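Local coordinates for protein bacteriocin (Streptococcus pyogenes, PDB 2FU2) that is a bacteriocin-like immunity protein that probably protects its producer against a bacteriocin made by the same or a related strain, at residues A[8-13]-A[70-75]; A[13-16]-A[20-23]; A[24-29]-A[55-60]; A[31-36]-A[44-49]. All coordinates share one frame; numbering follows the deposited sequence.

Overall arrangement
All four contacts belong to one small helical domain. Interactions 3 and 4 hold the same pair, helices 24-40 and 44-60, near their two ends; interaction 1 joins the first and last helices, 4-15 and 67-78, and interaction 2 folds the short helix 18-21 back on helix 4-15. Interaction 1 lies nearest the centre of the chain and is purely aliphatic. Interaction 2, the farthest from it, pairs a buried Val14-Ile20 contact with a more exposed Tyr15-Gln21 one. Interaction 3 combines a buried aromatic pair with a hydrogen bond toward the surface, and interaction 4 mixes leucines with a glutamine amide and a lysine stem. Val14 touches Leu72 of interaction 1, and Ile20 touches Tyr57 of interaction 3.

Interaction 1. Residues A[8-13]-A[70-75]; sequences LDALSK and FDLSRL
With chi1 at 180°, Leu72 holds CG anti to its backbone N and sends both methyls across to helix 4-15; Leu11, with chi1 -73°, starts away from helix 67-78 but swings CD2 back to meet one of them. The two leucines touch branch to branch, Leu11 CD2 lying 3.7 Å from Leu72 CD2, and their side chains cross obliquely. Ala10 faces the partner helix directly. Its CB touches two leucine methyls from successive turns, 3.9 Å from Leu72 CD1 and 3.8 Å from Leu75 CD1. The small alanine lets the backbones come close: Ala10 CA is only 5.3 Å from Leu72 CA, and the axes of the two segments approach to 9.1 Å. No hydrogen bond spans the contact, so aliphatic packing carries it. Beside it, Lys13 NZ and Asp71 OD2 stay 6.5 Å apart, too far for a salt bridge. Leu11 also rests on Ile30 and Leu37 of helix 24-40, and Leu72 on Ile54 of helix 44-60, so this pair reaches the interior shared by all four long helices. The two segments cross at -154°, and this near-antiparallel packing is consistent with the four-helix bundle of enterocin A-type immunity proteins.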
loop_
_atom_site.group_PDB
_atom_site.type_symbol
_atom_site.label_atom_id
_atom_site.label_comp_id
_atom_site.label_asym_id
_atom_site.label_seq_id
_atom_site.Cartn_x
_atom_site.Cartn_y
_atom_site.Cartn_z
ATOM N N LEU A 8 1.445 -1.900 8.150
ATOM C CA LEU A 8 2.083 -0.592 8.215
ATOM C C LEU A 8 3.509 -0.697 7.679
ATOM O O LEU A 8 3.914 0.116 6.820
ATOM C CB LEU A 8 2.066 -0.040 9.626
ATOM C CG LEU A 8 2.654 1.374 9.856
ATOM C CD1 LEU A 8 2.040 2.530 9.022
ATOM C CD2 LEU A 8 2.529 1.746 11.366
ATOM N N ASP A 9 4.249 -1.733 8.114
ATOM C CA ASP A 9 5.576 -1.929 7.582
ATOM C C ASP A 9 5.627 -2.185 6.050
ATOM O O ASP A 9 6.446 -1.538 5.326
ATOM C CB ASP A 9 6.308 -3.033 8.338
ATOM C CG ASP A 9 6.696 -2.618 9.755
ATOM O OD1 ASP A 9 6.582 -1.419 10.077
ATOM O OD2 ASP A 9 7.096 -3.507 10.540
ATOM N N ALA A 10 4.754 -3.103 5.565
ATOM C CA ALA A 10 4.535 -3.302 4.145
ATOM C C ALA A 10 4.229 -2.024 3.364
ATOM O O ALA A 10 4.810 -1.821 2.284
ATOM C CB ALA A 10 3.450 -4.378 3.885
ATOM N N LEU A 11 3.343 -1.170 3.864
ATOM C CA LEU A 11 3.192 0.206 3.275
ATOM C C LEU A 11 4.480 0.977 3.221
ATOM O O LEU A 11 4.721 1.673 2.208
ATOM C CB LEU A 11 2.228 1.070 4.060
ATOM C CG LEU A 11 0.837 0.557 3.790
ATOM C CD1 LEU A 11 -0.105 0.804 4.918
ATOM C CD2 LEU A 11 0.292 1.196 2.466
ATOM N N SER A 12 5.317 0.861 4.266
ATOM C CA SER A 12 6.521 1.701 4.334
ATOM C C SER A 12 7.524 1.209 3.312
ATOM O O SER A 12 8.241 2.014 2.695
ATOM C CB SER A 12 7.167 1.694 5.727
ATOM O OG SER A 12 6.261 2.306 6.621
ATOM N N LYS A 13 7.579 -0.120 3.178
ATOM C CA LYS A 13 8.414 -0.787 2.187
ATOM C C LYS A 13 8.044 -0.344 0.784
ATOM O O LYS A 13 8.903 0.019 0.001
ATOM C CB LYS A 13 8.287 -2.295 2.298
ATOM C CG LYS A 13 9.519 -3.001 1.664
ATOM C CD LYS A 13 9.299 -4.468 1.434
ATOM C CE LYS A 13 10.153 -5.210 2.309
ATOM N NZ LYS A 13 11.414 -4.434 2.234
ATOM N N PHE A 70 3.434 -6.346 -4.570
ATOM C CA PHE A 70 2.719 -7.608 -4.503
ATOM C C PHE A 70 2.601 -8.156 -3.096
ATOM O O PHE A 70 1.564 -8.759 -2.755
ATOM C CB PHE A 70 3.356 -8.627 -5.422
ATOM C CG PHE A 70 3.084 -8.368 -6.901
ATOM C CD1 PHE A 70 1.789 -8.510 -7.433
ATOM C CD2 PHE A 70 4.128 -7.972 -7.761
ATOM C CE1 PHE A 70 1.546 -8.268 -8.836
ATOM C CE2 PHE A 70 3.912 -7.758 -9.132
ATOM C CZ PHE A 70 2.631 -7.894 -9.676
ATOM N N ASP A 71 3.663 -7.989 -2.295
ATOM C CA ASP A 71 3.629 -8.348 -0.907
ATOM C C ASP A 71 2.509 -7.636 -0.102
ATOM O O ASP A 71 1.644 -8.290 0.484
ATOM C CB ASP A 71 4.981 -8.041 -0.263
ATOM C CG ASP A 71 6.065 -9.036 -0.639
ATOM O OD1 ASP A 71 5.813 -10.066 -1.315
ATOM O OD2 ASP A 71 7.212 -8.749 -0.249
ATOM N N LEU A 72 2.552 -6.301 -0.061
ATOM C CA LEU A 72 1.447 -5.482 0.400
ATOM C C LEU A 72 0.101 -5.896 -0.174
ATOM O O LEU A 72 -0.879 -6.096 0.555
ATOM C CB LEU A 72 1.685 -3.993 0.048
ATOM C CG LEU A 72 0.596 -3.023 0.470
ATOM C CD1 LEU A 72 0.208 -3.171 1.991
ATOM C CD2 LEU A 72 1.079 -1.598 0.194
ATOM N N SER A 73 0.012 -5.987 -1.463
ATOM C CA SER A 73 -1.288 -6.413 -2.055
ATOM C C SER A 73 -1.828 -7.688 -1.392
ATOM O O SER A 73 -2.988 -7.754 -1.051
ATOM C CB SER A 73 -1.135 -6.703 -3.535
ATOM O OG SER A 73 -2.373 -7.089 -4.086
ATOM N N ARG A 74 -0.936 -8.685 -1.201
ATOM C CA ARG A 74 -1.272 -9.942 -0.644
ATOM C C ARG A 74 -1.842 -9.808 0.779
ATOM O O ARG A 74 -2.876 -10.405 1.134
ATOM C CB ARG A 74 -0.020 -10.821 -0.644
ATOM C CG ARG A 74 -0.257 -12.112 0.050
ATOM C CD ARG A 74 0.934 -12.643 0.745
ATOM N NE ARG A 74 0.551 -13.919 1.323
ATOM C CZ ARG A 74 1.421 -14.846 1.689
ATOM N NH1 ARG A 74 2.721 -14.615 1.526
ATOM N NH2 ARG A 74 0.997 -15.992 2.195
ATOM N N LEU A 75 -1.139 -9.027 1.587
ATOM C CA LEU A 75 -1.526 -8.789 2.938
ATOM C C LEU A 75 -2.910 -8.152 3.105
ATOM O O LEU A 75 -3.660 -8.572 3.989
ATOM C CB LEU A 75 -0.456 -7.938 3.663
ATOM C CG LEU A 75 0.920 -8.583 3.856
ATOM C CD1 LEU A 75 1.791 -7.735 4.774
ATOM C CD2 LEU A 75 0.784 -9.971 4.464
#

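Interaction 2. Residues A[13-16]-A[20-23]; sequences KVYS and IQAD
Ile20 lays its CG1 branch over the last turn of helix 4-15, with CG1 3.4 Å from Val14 O and 3.9 Å from Val14 CG1. The contact closes a tight corner between two consecutive helices: beyond helix 4-15 the chain turns into the short helix 18-21, which folds back before helix 24-40 begins. Ile20 CB points at the other segment, and its CD1 continues along Val14 to 4.0 Å from Val14 CG1, making the buried side of the corner. Helix 67-78 backs that side through Ile69 and Leu72, both of which touch Val14. On the outer side, Gln21 folds over the Tyr15 backbone, Gln21 CG lying 3.6 Å from Tyr15 O. A bend at chi2, -81°, then brings one corner of its amide over a face of the Tyr15 ring, near the rim, with the two planes 78° apart. Arg27 of helix 24-40 touches both Tyr15 and Gln21. Asp23 prepares the next helix: it occupies the N-cap position, and its OD2 accepts a hydrogen bond from Phe26 N. Before the turn, Ser16 OG donates to Lys13 O at 2.8 Å, reaching it 29° from the carbonyl plane.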
loop_
_atom_site.group_PDB
_atom_site.type_symbol
_atom_site.label_atom_id
_atom_site.label_comp_id
_atom_site.label_asym_id
_atom_site.label_seq_id
_atom_site.Cartn_x
_atom_site.Cartn_y
_atom_site.Cartn_z
ATOM N N LYS A 13 7.579 -0.120 3.178
ATOM C CA LYS A 13 8.414 -0.787 2.187
ATOM C C LYS A 13 8.044 -0.344 0.784
ATOM O O LYS A 13 8.903 0.019 0.001
ATOM C CB LYS A 13 8.287 -2.295 2.298
ATOM C CG LYS A 13 9.519 -3.001 1.664
ATOM C CD LYS A 13 9.299 -4.468 1.434
ATOM C CE LYS A 13 10.153 -5.210 2.309
ATOM N NZ LYS A 13 11.414 -4.434 2.234
ATOM N N VAL A 14 6.763 -0.377 0.464
ATOM C CA VAL A 14 6.281 0.182 -0.812
ATOM C C VAL A 14 6.623 1.693 -0.987
ATOM O O VAL A 14 7.219 2.122 -2.016
ATOM C CB VAL A 14 4.751 -0.035 -0.974
ATOM C CG1 VAL A 14 4.218 0.783 -2.112
ATOM C CG2 VAL A 14 4.447 -1.538 -1.163
ATOM N N TYR A 15 6.269 2.483 0.013
ATOM C CA TYR A 15 6.619 3.914 0.024
ATOM C C TYR A 15 8.102 4.180 -0.308
ATOM O O TYR A 15 8.385 5.014 -1.114
ATOM C CB TYR A 15 6.221 4.526 1.379
ATOM C CG TYR A 15 6.616 5.964 1.576
ATOM C CD1 TYR A 15 5.786 6.988 1.156
ATOM C CD2 TYR A 15 7.787 6.285 2.266
ATOM C CE1 TYR A 15 6.150 8.281 1.297
ATOM C CE2 TYR A 15 8.162 7.603 2.468
ATOM C CZ TYR A 15 7.336 8.608 1.975
ATOM O OH TYR A 15 7.699 9.923 2.152
ATOM N N SER A 16 9.034 3.456 0.326
ATOM C CA SER A 16 10.452 3.670 0.085
ATOM C C SER A 16 10.909 3.332 -1.349
ATOM O O SER A 16 12.060 3.601 -1.653
ATOM C CB SER A 16 11.325 2.873 1.094
ATOM O OG SER A 16 11.186 1.450 0.853
ATOM N N ILE A 20 7.857 4.363 -6.646
ATOM C CA ILE A 20 6.783 5.059 -5.936
ATOM C C ILE A 20 7.219 6.467 -5.578
ATOM O O ILE A 20 6.415 7.405 -5.720
ATOM C CB ILE A 20 6.375 4.347 -4.653
ATOM C CG1 ILE A 20 5.805 2.973 -4.989
ATOM C CG2 ILE A 20 5.405 5.202 -3.808
ATOM C CD1 ILE A 20 4.374 3.036 -5.472
ATOM N N GLN A 21 8.463 6.639 -5.119
ATOM C CA GLN A 21 8.949 8.005 -4.825
ATOM C C GLN A 21 8.931 8.979 -6.021
ATOM O O GLN A 21 8.741 10.196 -5.874
ATOM C CB GLN A 21 10.361 7.985 -4.215
ATOM C CG GLN A 21 10.380 7.460 -2.812
ATOM C CD GLN A 21 9.994 8.470 -1.779
ATOM O OE1 GLN A 21 9.108 8.205 -0.964
ATOM N NE2 GLN A 21 10.661 9.629 -1.775
ATOM N N ALA A 22 9.166 8.413 -7.198
ATOM C CA ALA A 22 9.203 9.147 -8.465
ATOM C C ALA A 22 7.802 9.554 -8.970
ATOM O O ALA A 22 7.697 10.212 -9.995
ATOM C CB ALA A 22 9.893 8.273 -9.511
ATOM N N ASP A 23 6.742 9.131 -8.278
ATOM C CA ASP A 23 5.368 9.360 -8.712
ATOM C C ASP A 23 4.552 10.012 -7.613
ATOM O O ASP A 23 4.155 9.339 -6.620
ATOM C CB ASP A 23 4.688 8.060 -9.105
ATOM C CG ASP A 23 3.330 8.303 -9.691
ATOM O OD1 ASP A 23 3.103 7.986 -10.877
ATOM O OD2 ASP A 23 2.477 8.837 -8.988
#

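Interaction 3. Residues A[24-29]-A[55-60]; sequences DYFRQA and NQYILT
Phe26 and Tyr57 form a T-shaped (edge-to-face) pair: the edge of the tyrosine ring points into the face of the phenylalanine, with centroids 4.8 Å apart and planes at 78°. The touching corner is Tyr57 CD1, 3.6 Å from Phe26 CG and poised over the middle of that ring. Tyr57 CB closes on the same ring, 3.6 Å from Phe26 CE1. At the far tip of the phenylalanine, Phe26 CZ lies 3.7 Å from Gln56 CG. Farther out, Tyr25 OH donates to Gln56 OE1 at 3.0 Å, meeting the C=O at 120° and tilted somewhat from the amide plane. Gln56 reaches this hydroxyl because its chain runs extended beyond CG. Tyr25 also helps to position the aromatic pair: its CD2 lies over the centre of the Phe26 face opposite Tyr57, so the phenyl ring is held between two tyrosines. A chi1 of -68° directs Phe26 into the gap between axes 11.9 Å apart. Around this antiparallel helix pair, Leu53 of helix 44-60 touches both Tyr25 and Phe26, Ile20 of helix 18-21 touches Phe26 and Tyr57, and Ile69 of helix 67-78 packs against Tyr57.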
loop_
_atom_site.group_PDB
_atom_site.type_symbol
_atom_site.label_atom_id
_atom_site.label_comp_id
_atom_site.label_asym_id
_atom_site.label_seq_id
_atom_site.Cartn_x
_atom_site.Cartn_y
_atom_site.Cartn_z
ATOM N N ASP A 24 4.266 11.305 -7.806
ATOM C CA ASP A 24 3.687 12.126 -6.767
ATOM C C ASP A 24 2.321 11.640 -6.267
ATOM O O ASP A 24 2.025 11.784 -5.091
ATOM C CB ASP A 24 3.640 13.553 -7.255
ATOM C CG ASP A 24 5.032 14.140 -7.436
ATOM O OD1 ASP A 24 6.024 13.608 -6.849
ATOM O OD2 ASP A 24 5.151 15.170 -8.138
ATOM N N TYR A 25 1.492 11.058 -7.156
ATOM C CA TYR A 25 0.164 10.543 -6.745
ATOM C C TYR A 25 0.246 9.267 -5.876
ATOM O O TYR A 25 -0.314 9.202 -4.779
ATOM C CB TYR A 25 -0.755 10.343 -7.942
ATOM C CG TYR A 25 -1.961 9.530 -7.587
ATOM C CD1 TYR A 25 -3.023 10.111 -6.929
ATOM C CD2 TYR A 25 -2.005 8.161 -7.831
ATOM C CE1 TYR A 25 -4.139 9.363 -6.569
ATOM C CE2 TYR A 25 -3.120 7.403 -7.517
ATOM C CZ TYR A 25 -4.181 8.015 -6.876
ATOM O OH TYR A 25 -5.296 7.303 -6.506
ATOM N N PHE A 26 0.968 8.267 -6.340
ATOM C CA PHE A 26 1.120 7.075 -5.519
ATOM C C PHE A 26 1.894 7.335 -4.230
ATOM O O PHE A 26 1.516 6.829 -3.181
ATOM C CB PHE A 26 1.698 5.876 -6.309
ATOM C CG PHE A 26 0.742 5.334 -7.353
ATOM C CD1 PHE A 26 -0.362 4.577 -6.971
ATOM C CD2 PHE A 26 0.922 5.618 -8.735
ATOM C CE1 PHE A 26 -1.234 4.073 -7.923
ATOM C CE2 PHE A 26 0.030 5.094 -9.682
ATOM C CZ PHE A 26 -1.038 4.338 -9.272
ATOM N N ARG A 27 2.960 8.131 -4.297
ATOM C CA ARG A 27 3.750 8.406 -3.067
ATOM C C ARG A 27 2.897 8.992 -1.937
ATOM O O ARG A 27 3.029 8.559 -0.767
ATOM C CB ARG A 27 4.915 9.329 -3.315
ATOM C CG ARG A 27 5.940 9.314 -2.193
ATOM C CD ARG A 27 6.650 10.650 -1.991
ATOM N NE ARG A 27 5.697 11.749 -2.107
ATOM C CZ ARG A 27 5.957 13.030 -1.881
ATOM N NH1 ARG A 27 7.153 13.441 -1.457
ATOM N NH2 ARG A 27 4.992 13.915 -2.059
ATOM N N GLN A 28 2.082 10.006 -2.276
ATOM C CA GLN A 28 1.224 10.725 -1.329
ATOM C C GLN A 28 0.079 9.836 -0.814
ATOM O O GLN A 28 -0.197 9.743 0.366
ATOM C CB GLN A 28 0.633 11.944 -2.035
ATOM C CG GLN A 28 -0.192 12.852 -1.103
ATOM C CD GLN A 28 -0.756 14.013 -1.842
ATOM O OE1 GLN A 28 -0.156 14.511 -2.823
ATOM N NE2 GLN A 28 -1.923 14.453 -1.414
ATOM N N ALA A 29 -0.582 9.181 -1.747
ATOM C CA ALA A 29 -1.571 8.168 -1.451
ATOM C C ALA A 29 -1.075 7.135 -0.429
ATOM O O ALA A 29 -1.714 6.916 0.642
ATOM C CB ALA A 29 -2.029 7.492 -2.751
ATOM N N ASN A 55 -4.329 -2.291 -6.307
ATOM C CA ASN A 55 -4.875 -2.784 -7.604
ATOM C C ASN A 55 -4.606 -1.804 -8.741
ATOM O O ASN A 55 -4.136 -2.223 -9.815
ATOM C CB ASN A 55 -6.359 -3.089 -7.537
ATOM C CG ASN A 55 -6.646 -4.184 -6.595
ATOM O OD1 ASN A 55 -5.734 -4.911 -6.179
ATOM N ND2 ASN A 55 -7.901 -4.343 -6.243
ATOM N N GLN A 56 -4.902 -0.514 -8.482
ATOM C CA GLN A 56 -4.740 0.556 -9.429
ATOM C C GLN A 56 -3.279 0.645 -9.845
ATOM O O GLN A 56 -2.984 0.754 -11.021
ATOM C CB GLN A 56 -5.199 1.857 -8.799
ATOM C CG GLN A 56 -4.557 3.126 -9.387
ATOM C CD GLN A 56 -5.208 4.430 -8.892
ATOM O OE1 GLN A 56 -5.493 4.600 -7.702
ATOM N NE2 GLN A 56 -5.429 5.348 -9.797
ATOM N N TYR A 57 -2.353 0.566 -8.877
ATOM C CA TYR A 57 -0.930 0.606 -9.224
ATOM C C TYR A 57 -0.549 -0.605 -10.124
ATOM O O TYR A 57 0.075 -0.475 -11.235
ATOM C CB TYR A 57 -0.056 0.652 -7.977
ATOM C CG TYR A 57 1.336 0.841 -8.370
ATOM C CD1 TYR A 57 1.876 2.108 -8.432
ATOM C CD2 TYR A 57 2.105 -0.249 -8.812
ATOM C CE1 TYR A 57 3.201 2.309 -8.892
ATOM C CE2 TYR A 57 3.433 -0.077 -9.274
ATOM C CZ TYR A 57 3.978 1.215 -9.311
ATOM O OH TYR A 57 5.265 1.413 -9.766
ATOM N N ILE A 58 -0.954 -1.792 -9.671
ATOM C CA ILE A 58 -0.592 -3.040 -10.429
ATOM C C ILE A 58 -1.139 -2.996 -11.871
ATOM O O ILE A 58 -0.406 -3.200 -12.859
ATOM C CB ILE A 58 -1.027 -4.337 -9.676
ATOM C CG1 ILE A 58 -0.327 -4.398 -8.311
ATOM C CG2 ILE A 58 -0.680 -5.538 -10.473
ATOM C CD1 ILE A 58 -0.776 -5.538 -7.390
ATOM N N LEU A 59 -2.427 -2.694 -11.992
ATOM C CA LEU A 59 -3.045 -2.699 -13.317
ATOM C C LEU A 59 -2.434 -1.584 -14.217
ATOM O O LEU A 59 -2.271 -1.776 -15.432
ATOM C CB LEU A 59 -4.529 -2.558 -13.152
ATOM C CG LEU A 59 -5.274 -3.731 -12.471
ATOM C CD1 LEU A 59 -6.786 -3.448 -12.460
ATOM C CD2 LEU A 59 -5.048 -5.067 -13.216
ATOM N N THR A 60 -2.076 -0.439 -13.610
ATOM C CA THR A 60 -1.623 0.700 -14.373
ATOM C C THR A 60 -0.274 0.336 -14.961
ATOM O O THR A 60 0.079 0.788 -16.026
ATOM C CB THR A 60 -1.533 1.998 -13.509
ATOM O OG1 THR A 60 -2.844 2.406 -13.108
ATOM C CG2 THR A 60 -0.972 3.161 -14.306
#

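Interaction 4. Residues A[31-36]-A[44-49]; sequences FELASQ and SLLATK
The flat amide of Gln36 presents one face to Leu46, whose CD1 methyl sits almost directly over the amide carbon, 3.9 Å from Gln36 CD. The same methyl, Leu46 CD1, is 3.8 Å from Gln36 NE2, so the amide meets the leucine with its flat face, not with its N-H or C=O edge. The two side chains reach toward each other across the gap: Gln36 leaves its helix with CG anti to the backbone N (chi1 174°) and stays extended, and Leu46 adopts a similar first torsion (chi1 179°) that points it back. Leu33 meets the same methyl from a second direction, sliding past Leu46 with Leu33 CD2 3.9 Å from Leu46 CD1. Leu33 also reaches Lys49, one turn on from Leu46, where Leu33 CD2 lies 4.2 Å from Lys49 CB and Leu33 CD1 4.1 Å from Lys49 O. Lys49 contributes the root of its chain, and its ammonium end leads away from the partner helix. Leu33 also touches Ile50 and Leu53 farther along helix 44-60. The segments run antiparallel at 162°, their axes 10.8 Å apart, as two arms of a helical hairpin near its turn. No hydrogen bond crosses here; van der Waals packing joins the arms, with buried Leu46 shielded by the amide face of Gln36 and by one methyl, CD2, of Leu33, which implies a contact governed by shape more than by directional bonding.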
loop_
_atom_site.group_PDB
_atom_site.type_symbol
_atom_site.label_atom_id
_atom_site.label_comp_id
_atom_site.label_asym_id
_atom_site.label_seq_id
_atom_site.Cartn_x
_atom_site.Cartn_y
_atom_site.Cartn_z
ATOM N N PHE A 31 1.446 7.399 1.483
ATOM C CA PHE A 31 1.821 8.133 2.652
ATOM C C PHE A 31 0.569 8.390 3.521
ATOM O O PHE A 31 0.622 8.297 4.762
ATOM C CB PHE A 31 2.529 9.422 2.269
ATOM C CG PHE A 31 2.607 10.393 3.399
ATOM C CD1 PHE A 31 3.487 10.176 4.453
ATOM C CD2 PHE A 31 1.734 11.481 3.454
ATOM C CE1 PHE A 31 3.532 11.046 5.550
ATOM C CE2 PHE A 31 1.773 12.394 4.553
ATOM C CZ PHE A 31 2.676 12.155 5.596
ATOM N N GLU A 32 -0.554 8.693 2.878
ATOM C CA GLU A 32 -1.743 9.048 3.617
ATOM C C GLU A 32 -2.425 7.866 4.270
ATOM O O GLU A 32 -2.902 7.959 5.369
ATOM C CB GLU A 32 -2.730 9.777 2.729
ATOM C CG GLU A 32 -2.280 11.139 2.399
ATOM C CD GLU A 32 -3.351 12.007 1.708
ATOM O OE1 GLU A 32 -4.572 11.733 1.892
ATOM O OE2 GLU A 32 -2.966 12.983 1.006
ATOM N N LEU A 33 -2.507 6.766 3.543
ATOM C CA LEU A 33 -3.020 5.538 4.052
ATOM C C LEU A 33 -2.157 5.069 5.245
ATOM O O LEU A 33 -2.702 4.740 6.327
ATOM C CB LEU A 33 -3.063 4.493 2.914
ATOM C CG LEU A 33 -3.948 4.954 1.736
ATOM C CD1 LEU A 33 -4.046 3.989 0.520
ATOM C CD2 LEU A 33 -5.373 5.263 2.244
ATOM N N ALA A 34 -0.830 5.051 5.080
ATOM C CA ALA A 34 0.062 4.635 6.211
ATOM C C ALA A 34 -0.136 5.554 7.410
ATOM O O ALA A 34 -0.166 5.060 8.540
ATOM C CB ALA A 34 1.488 4.597 5.824
ATOM N N SER A 35 -0.329 6.870 7.207
ATOM C CA SER A 35 -0.582 7.750 8.346
ATOM C C SER A 35 -1.905 7.466 9.025
ATOM O O SER A 35 -2.014 7.598 10.249
ATOM C CB SER A 35 -0.574 9.216 7.956
ATOM O OG SER A 35 0.567 9.454 7.141
ATOM N N GLN A 36 -2.925 7.128 8.246
ATOM C CA GLN A 36 -4.214 6.853 8.833
ATOM C C GLN A 36 -4.133 5.593 9.694
ATOM O O GLN A 36 -4.672 5.543 10.790
ATOM C CB GLN A 36 -5.278 6.763 7.747
ATOM C CG GLN A 36 -6.643 6.318 8.274
ATOM C CD GLN A 36 -7.709 6.117 7.149
ATOM O OE1 GLN A 36 -8.802 5.539 7.393
ATOM N NE2 GLN A 36 -7.393 6.589 5.924
ATOM N N SER A 44 -11.636 -2.324 8.070
ATOM C CA SER A 44 -12.300 -2.788 6.872
ATOM C C SER A 44 -12.186 -1.758 5.764
ATOM O O SER A 44 -11.694 -2.059 4.664
ATOM C CB SER A 44 -13.778 -2.929 7.220
ATOM O OG SER A 44 -14.467 -3.780 6.338
ATOM N N LEU A 45 -12.633 -0.536 6.068
ATOM C CA LEU A 45 -12.566 0.579 5.157
ATOM C C LEU A 45 -11.171 0.825 4.598
ATOM O O LEU A 45 -10.983 0.917 3.376
ATOM C CB LEU A 45 -13.037 1.807 5.893
ATOM C CG LEU A 45 -13.562 2.883 4.969
ATOM C CD1 LEU A 45 -14.722 2.337 4.146
ATOM C CD2 LEU A 45 -13.998 4.091 5.809
ATOM N N LEU A 46 -10.196 0.919 5.497
ATOM C CA LEU A 46 -8.823 1.239 5.142
ATOM C C LEU A 46 -8.215 0.108 4.271
ATOM O O LEU A 46 -7.464 0.361 3.320
ATOM C CB LEU A 46 -7.998 1.531 6.411
ATOM C CG LEU A 46 -6.489 1.872 6.317
ATOM C CD1 LEU A 46 -6.201 2.999 5.361
ATOM C CD2 LEU A 46 -5.939 2.272 7.654
ATOM N N ALA A 47 -8.573 -1.126 4.614
ATOM C CA ALA A 47 -8.138 -2.292 3.892
ATOM C C ALA A 47 -8.569 -2.101 2.449
ATOM O O ALA A 47 -7.783 -2.258 1.526
ATOM C CB ALA A 47 -8.820 -3.544 4.479
ATOM N N THR A 48 -9.833 -1.713 2.304
ATOM C CA THR A 48 -10.489 -1.495 1.016
ATOM C C THR A 48 -9.809 -0.448 0.214
ATOM O O THR A 48 -9.569 -0.703 -0.984
ATOM C CB THR A 48 -11.920 -1.147 1.216
ATOM O OG1 THR A 48 -12.569 -2.354 1.613
ATOM C CG2 THR A 48 -12.569 -0.732 -0.108
ATOM N N LYS A 49 -9.465 0.687 0.880
ATOM C CA LYS A 49 -8.747 1.777 0.270
ATOM C C LYS A 49 -7.346 1.389 -0.178
ATOM O O LYS A 49 -6.962 1.700 -1.284
ATOM C CB LYS A 49 -8.697 3.027 1.144
ATOM C CG LYS A 49 -10.039 3.582 1.539
ATOM C CD LYS A 49 -9.848 4.773 2.469
ATOM C CE LYS A 49 -11.182 5.243 3.090
ATOM N NZ LYS A 49 -12.378 5.292 2.136
#